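Local coordinates for protein putative solute-binding component of ABC transporter (Clostridium phytofermentans, PDB 4YS6) that probably serves as the sugar-capturing, solute-binding component of an ABC transporter, here holding beta-D-glucopyranose between its two lobes, at residues P44-D47 against W51-D54. Numbering follows the deposited sequence.
Sequences PTKD and WNQD. With NA (sodium ion), chain I; BGC (beta-D-glucopyranose), chain D.
Lys46 and Asn52 bring the two backbones closest, with CA atoms 5.6 Å apart, where the loop leaving strand 38-43 folds against the first turn of helix 50-64. Pro44 lies over one face of the Trp51 indole: its CG stands 3.6 Å from the centroid of the five-membered ring and 6° off the ring normal, which meets the geometry of a CH-pi contact. The Pro44 and Trp51 side chains run across one another at about a right angle, and Pro44 CD continues the cover toward the six-membered ring. In Trp51, CG is anti to the carbonyl carbon, which sends the indole out from the helix beneath the proline toward the sugar. There Trp51 NE1 donates to O6 of the glucose over 3.0 Å, with a bent N-H...O angle of 144°, while O5 of the sugar lies at the ring edge. Thr45 O approaches Trp51 CB to 3.3 Å and is buried without a hydrogen-bonding partner. The loop is shaped in part by an ST turn, Thr45 OG1 accepting from Asp47 N. Asn52 makes the polar link: ND2 donates to Lys46 O at 2.9 Å and 168°, nearly straight, with Lys46 O in the plane of the Asn52 side-chain amide, though the donor is tilted from the plane of the Lys46 carbonyl. The same ND2 also bonds to Gln49 O, so two carbonyls fix the amide's rotation. Asn52 OD1 rests against Lys46 CG at 3.3 Å and accepts from a water bound to the sodium ion, whereas Asn52 O binds that ion directly at 2.9 Å, alongside Ser56 OG. Chemically, the contact joins an apolar half, where proline backs a sugar-binding tryptophan of the periplasmic-binding-protein cleft, to a polar half where one asparagine ties loop, helix and hydrated sodium together.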
loop_
_atom_site.group_PDB
_atom_site.type_symbol
_atom_site.label_atom_id
_atom_site.label_comp_id
_atom_site.label_asym_id
_atom_site.label_seq_id
_atom_site.Cartn_x
_atom_site.Cartn_y
_atom_site.Cartn_z
ATOM N N PRO A 44 -9.937 3.178 5.621
ATOM C CA PRO A 44 -9.978 4.438 4.860
ATOM C C PRO A 44 -11.081 4.545 3.822
ATOM O O PRO A 44 -11.732 5.585 3.759
ATOM C CB PRO A 44 -8.604 4.486 4.168
ATOM C CG PRO A 44 -8.130 3.063 4.145
ATOM C CD PRO A 44 -8.694 2.432 5.381
ATOM N N THR A 45 -11.303 3.491 3.049
ATOM C CA THR A 45 -12.264 3.532 1.971
ATOM C C THR A 45 -12.517 2.132 1.470
ATOM O O THR A 45 -11.666 1.272 1.625
ATOM C CB THR A 45 -11.766 4.402 0.822
ATOM O OG1 THR A 45 -12.741 4.431 -0.211
ATOM C CG2 THR A 45 -10.459 3.845 0.254
ATOM N N LYS A 46 -13.685 1.918 0.868
ATOM C CA LYS A 46 -13.992 0.671 0.159
ATOM C C LYS A 46 -13.615 0.735 -1.316
ATOM O O LYS A 46 -13.697 -0.275 -2.020
ATOM C CB LYS A 46 -15.490 0.358 0.267
ATOM C CG LYS A 46 -15.921 -0.064 1.645
ATOM C CD LYS A 46 -17.408 -0.406 1.649
ATOM C CE LYS A 46 -17.867 -0.815 3.039
ATOM N NZ LYS A 46 -19.338 -1.033 3.118
ATOM N N ASP A 47 -13.179 1.903 -1.782
ATOM C CA ASP A 47 -12.964 2.130 -3.224
ATOM C C ASP A 47 -11.559 1.698 -3.638
ATOM O O ASP A 47 -11.244 1.639 -4.820
ATOM C CB ASP A 47 -13.186 3.596 -3.588
ATOM C CG ASP A 47 -14.645 4.031 -3.425
ATOM O OD1 ASP A 47 -15.555 3.249 -3.787
ATOM O OD2 ASP A 47 -14.878 5.153 -2.929
ATOM N N TRP A 51 -8.868 -2.840 1.431
ATOM C CA TRP A 51 -9.414 -2.454 2.745
ATOM C C TRP A 51 -10.734 -3.135 3.007
ATOM O O TRP A 51 -11.123 -3.293 4.160
ATOM C CB TRP A 51 -9.552 -0.931 2.866
ATOM C CG TRP A 51 -8.274 -0.267 2.504
ATOM C CD1 TRP A 51 -8.020 0.426 1.360
ATOM C CD2 TRP A 51 -7.032 -0.287 3.237
ATOM N NE1 TRP A 51 -6.718 0.840 1.326
ATOM C CE2 TRP A 51 -6.083 0.397 2.455
ATOM C CE3 TRP A 51 -6.635 -0.827 4.467
ATOM C CZ2 TRP A 51 -4.767 0.583 2.877
ATOM C CZ3 TRP A 51 -5.316 -0.657 4.865
ATOM C CH2 TRP A 51 -4.405 0.043 4.079
ATOM N N ASN A 52 -11.407 -3.582 1.942
ATOM C CA ASN A 52 -12.589 -4.432 2.105
ATOM C C ASN A 52 -12.220 -5.740 2.794
ATOM O O ASN A 52 -12.917 -6.207 3.706
ATOM C CB ASN A 52 -13.235 -4.705 0.760
ATOM C CG ASN A 52 -13.823 -3.447 0.138
ATOM O OD1 ASN A 52 -14.919 -3.023 0.487
ATOM N ND2 ASN A 52 -13.098 -2.847 -0.767
ATOM N N GLN A 53 -11.107 -6.315 2.365
ATOM C CA GLN A 53 -10.613 -7.550 2.957
ATOM C C GLN A 53 -10.009 -7.298 4.334
ATOM O O GLN A 53 -10.247 -8.070 5.258
ATOM C CB GLN A 53 -9.595 -8.216 2.047
ATOM C CG GLN A 53 -10.210 -8.974 0.863
ATOM C CD GLN A 53 -10.610 -8.062 -0.257
ATOM O OE1 GLN A 53 -9.758 -7.441 -0.883
ATOM N NE2 GLN A 53 -11.913 -7.953 -0.510
ATOM N N ASP A 54 -9.238 -6.227 4.479
ATOM C CA ASP A 54 -8.680 -5.888 5.782
ATOM C C ASP A 54 -9.790 -5.775 6.839
ATOM O O ASP A 54 -9.698 -6.361 7.917
ATOM C CB ASP A 54 -7.914 -4.572 5.724
ATOM C CG ASP A 54 -6.615 -4.662 4.945
ATOM O OD1 ASP A 54 -5.620 -5.262 5.444
ATOM O OD2 ASP A 54 -6.578 -4.101 3.839
HETATM NA NA NA I . -15.774 -6.513 3.238
HETATM C C2 BGC D . -1.049 0.137 1.336
HETATM C C3 BGC D . -1.121 -0.470 -0.028
HETATM C C4 BGC D . -2.274 0.012 -0.803
HETATM C C5 BGC D . -2.357 1.507 -0.840
HETATM C C6 BGC D . -3.640 2.039 -1.442
HETATM C C1 BGC D . -0.973 1.671 1.209
HETATM O O1 BGC D . -0.933 2.264 2.353
HETATM O O2 BGC D . 0.108 -0.332 2.017
HETATM O O3 BGC D . -1.184 -1.933 0.168
HETATM O O4 BGC D . -2.194 -0.407 -2.189
HETATM O O5 BGC D . -2.281 1.989 0.536
HETATM O O6 BGC D . -4.783 1.373 -0.928
HETATM O O HOH W 1 -16.604 -4.383 2.520
HETATM O O HOH W 2 -15.929 -7.677 1.156
HETATM O O HOH W 3 -15.942 -5.080 5.226
#